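Local coordinates for protein putative oxidoreductase (Bacteroides fragilis NCTC 9343, PDB 3EOF) that binds flavin mononucleotide and probably acts as an FMN-dependent oxidoreductase of the nitroreductase family, at residues A[79-84]-A[100-105]. Residues are numbered along the deposited sequence; the frame is centred on the assembly and turned at random.
Sequences ADFRRF and LMSFLN
The Phe81 ring meets Ser102 with its edge: the backbone O of Ser102 lies in the ring plane, 3.3 Å from CE2 of Phe81, where the slightly positive ring hydrogens suit a carbonyl oxygen. Ser102 CB touches the same corner, 3.6 Å from Phe81 CE2. CB of Phe81 already heads for the helix, and a chi1 of -112°, off any staggered value, brings the CD2-CE2 edge to Ser102. Serine is slim enough for this close approach, and its hydroxyl, beside its own backbone N (chi1 -65°), is hydrogen-bonded to Asn99 OD1. The second ring, Phe103, is met obliquely by Ala79, with CE1 of Phe103 4.4 Å from Ala79 CB; a large apolar ring and a small methyl suit this buried place. Tyr97 stacks on Phe81, and Phe152 packs edge-to-face with Phe103. Asp80, a short carboxylate just before helix 82-89, can accept a first-turn N-H that lacks a helical carbonyl: its OD1 takes Arg83 N on the syn side (2.9 Å, 170°). The contact thus packs the end of strand 73-80 and the following turn against the first turns of helix 100-123, in the alpha+beta nitroreductase fold, buried beside the second subunit of the FMN-binding dimer.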
loop_
_atom_site.group_PDB
_atom_site.type_symbol
_atom_site.label_atom_id
_atom_site.label_comp_id
_atom_site.label_asym_id
_atom_site.label_seq_id
_atom_site.Cartn_x
_atom_site.Cartn_y
_atom_site.Cartn_z
ATOM N N ALA A 79 2.913 -9.806 3.180
ATOM C CA ALA A 79 2.384 -9.412 4.480
ATOM C C ALA A 79 2.934 -10.510 5.397
ATOM O O ALA A 79 2.860 -11.660 5.059
ATOM C CB ALA A 79 0.856 -9.430 4.455
ATOM N N ASP A 80 3.512 -10.159 6.533
ATOM C CA ASP A 80 4.126 -11.169 7.403
ATOM C C ASP A 80 3.935 -10.793 8.860
ATOM O O ASP A 80 4.547 -9.842 9.365
ATOM C CB ASP A 80 5.611 -11.285 7.053
ATOM C CG ASP A 80 6.359 -12.378 7.809
ATOM O OD1 ASP A 80 5.986 -12.695 8.934
ATOM O OD2 ASP A 80 7.379 -12.883 7.269
ATOM N N PHE A 81 3.022 -11.509 9.501
ATOM C CA PHE A 81 2.842 -11.437 10.960
ATOM C C PHE A 81 3.519 -12.637 11.635
ATOM O O PHE A 81 3.646 -12.672 12.862
ATOM C CB PHE A 81 1.357 -11.336 11.379
ATOM C CG PHE A 81 1.012 -10.019 11.976
ATOM C CD1 PHE A 81 1.511 -9.696 13.230
ATOM C CD2 PHE A 81 0.178 -9.138 11.347
ATOM C CE1 PHE A 81 1.197 -8.486 13.836
ATOM C CE2 PHE A 81 -0.156 -7.946 11.947
ATOM C CZ PHE A 81 0.370 -7.611 13.188
ATOM N N ARG A 82 4.018 -13.570 10.821
ATOM C CA ARG A 82 4.651 -14.769 11.318
ATOM C C ARG A 82 5.918 -14.468 12.089
ATOM O O ARG A 82 6.132 -15.008 13.188
ATOM C CB ARG A 82 5.006 -15.710 10.178
ATOM C CG ARG A 82 5.639 -17.009 10.686
ATOM C CD ARG A 82 5.776 -17.979 9.582
ATOM N NE ARG A 82 6.143 -19.290 10.088
ATOM C CZ ARG A 82 5.275 -20.229 10.443
ATOM N NH1 ARG A 82 3.965 -20.021 10.378
ATOM N NH2 ARG A 82 5.730 -21.378 10.898
ATOM N N ARG A 83 6.802 -13.680 11.489
ATOM C CA ARG A 83 8.031 -13.322 12.185
ATOM C C ARG A 83 7.720 -12.685 13.546
ATOM O O ARG A 83 8.292 -13.080 14.580
ATOM C CB ARG A 83 8.912 -12.437 11.318
ATOM C CG ARG A 83 10.227 -12.021 11.989
ATOM C CD ARG A 83 11.089 -11.257 11.021
ATOM N NE ARG A 83 10.323 -10.162 10.519
ATOM C CZ ARG A 83 9.882 -9.972 9.273
ATOM N NH1 ARG A 83 10.224 -10.705 8.241
ATOM N NH2 ARG A 83 9.141 -8.908 9.065
ATOM N N PHE A 84 6.810 -11.722 13.583
ATOM C CA PHE A 84 6.445 -11.121 14.867
ATOM C C PHE A 84 5.836 -12.135 15.843
ATOM O O PHE A 84 6.143 -12.111 17.008
ATOM C CB PHE A 84 5.474 -9.945 14.706
ATOM C CG PHE A 84 5.343 -9.141 15.953
ATOM C CD1 PHE A 84 6.409 -8.368 16.383
ATOM C CD2 PHE A 84 4.191 -9.211 16.727
ATOM C CE1 PHE A 84 6.347 -7.629 17.569
ATOM C CE2 PHE A 84 4.100 -8.484 17.898
ATOM C CZ PHE A 84 5.192 -7.696 18.335
ATOM N N LEU A 100 -8.428 -10.571 10.112
ATOM C CA LEU A 100 -8.448 -9.709 8.936
ATOM C C LEU A 100 -7.809 -8.351 9.179
ATOM O O LEU A 100 -7.104 -7.823 8.318
ATOM C CB LEU A 100 -9.879 -9.547 8.440
ATOM C CG LEU A 100 -10.095 -8.687 7.196
ATOM C CD1 LEU A 100 -9.379 -9.328 6.023
ATOM C CD2 LEU A 100 -11.585 -8.504 6.939
HETATM N N MSE A 101 -8.085 -7.772 10.334
HETATM C CA MSE A 101 -7.545 -6.466 10.681
HETATM C C MSE A 101 -6.046 -6.465 10.607
HETATM O O MSE A 101 -5.460 -5.550 10.050
HETATM C CB MSE A 101 -7.943 -6.081 12.095
HETATM C CG MSE A 101 -7.446 -4.701 12.536
HETATM SE SE MSE A 101 -8.241 -3.163 11.464
HETATM C CE MSE A 101 -7.463 -1.727 12.601
ATOM N N SER A 102 -5.442 -7.502 11.182
ATOM C CA SER A 102 -3.995 -7.655 11.252
ATOM C C SER A 102 -3.457 -7.911 9.868
ATOM O O SER A 102 -2.393 -7.426 9.526
ATOM C CB SER A 102 -3.616 -8.786 12.218
ATOM O OG SER A 102 -3.997 -8.467 13.541
ATOM N N PHE A 103 -4.188 -8.695 9.067
ATOM C CA PHE A 103 -3.805 -8.903 7.676
ATOM C C PHE A 103 -3.770 -7.599 6.916
ATOM O O PHE A 103 -2.830 -7.318 6.176
ATOM C CB PHE A 103 -4.764 -9.891 6.926
ATOM C CG PHE A 103 -4.622 -9.810 5.425
ATOM C CD1 PHE A 103 -3.498 -10.342 4.785
ATOM C CD2 PHE A 103 -5.543 -9.073 4.665
ATOM C CE1 PHE A 103 -3.316 -10.198 3.400
ATOM C CE2 PHE A 103 -5.382 -8.951 3.281
ATOM C CZ PHE A 103 -4.265 -9.512 2.651
ATOM N N LEU A 104 -4.788 -6.776 7.087
ATOM C CA LEU A 104 -4.798 -5.487 6.422
ATOM C C LEU A 104 -3.673 -4.586 6.930
ATOM O O LEU A 104 -3.062 -3.863 6.149
ATOM C CB LEU A 104 -6.151 -4.797 6.553
ATOM C CG LEU A 104 -6.259 -3.423 5.878
ATOM C CD1 LEU A 104 -5.977 -3.477 4.392
ATOM C CD2 LEU A 104 -7.654 -2.782 6.194
ATOM N N ASN A 105 -3.404 -4.609 8.219
ATOM C CA ASN A 105 -2.299 -3.822 8.763
ATOM C C ASN A 105 -0.966 -4.242 8.167
ATOM O O ASN A 105 -0.152 -3.392 7.848
ATOM C CB ASN A 105 -2.188 -3.954 10.305
ATOM C CG ASN A 105 -3.302 -3.227 11.068
ATOM O OD1 ASN A 105 -3.826 -2.235 10.577
ATOM N ND2 ASN A 105 -3.667 -3.742 12.302
#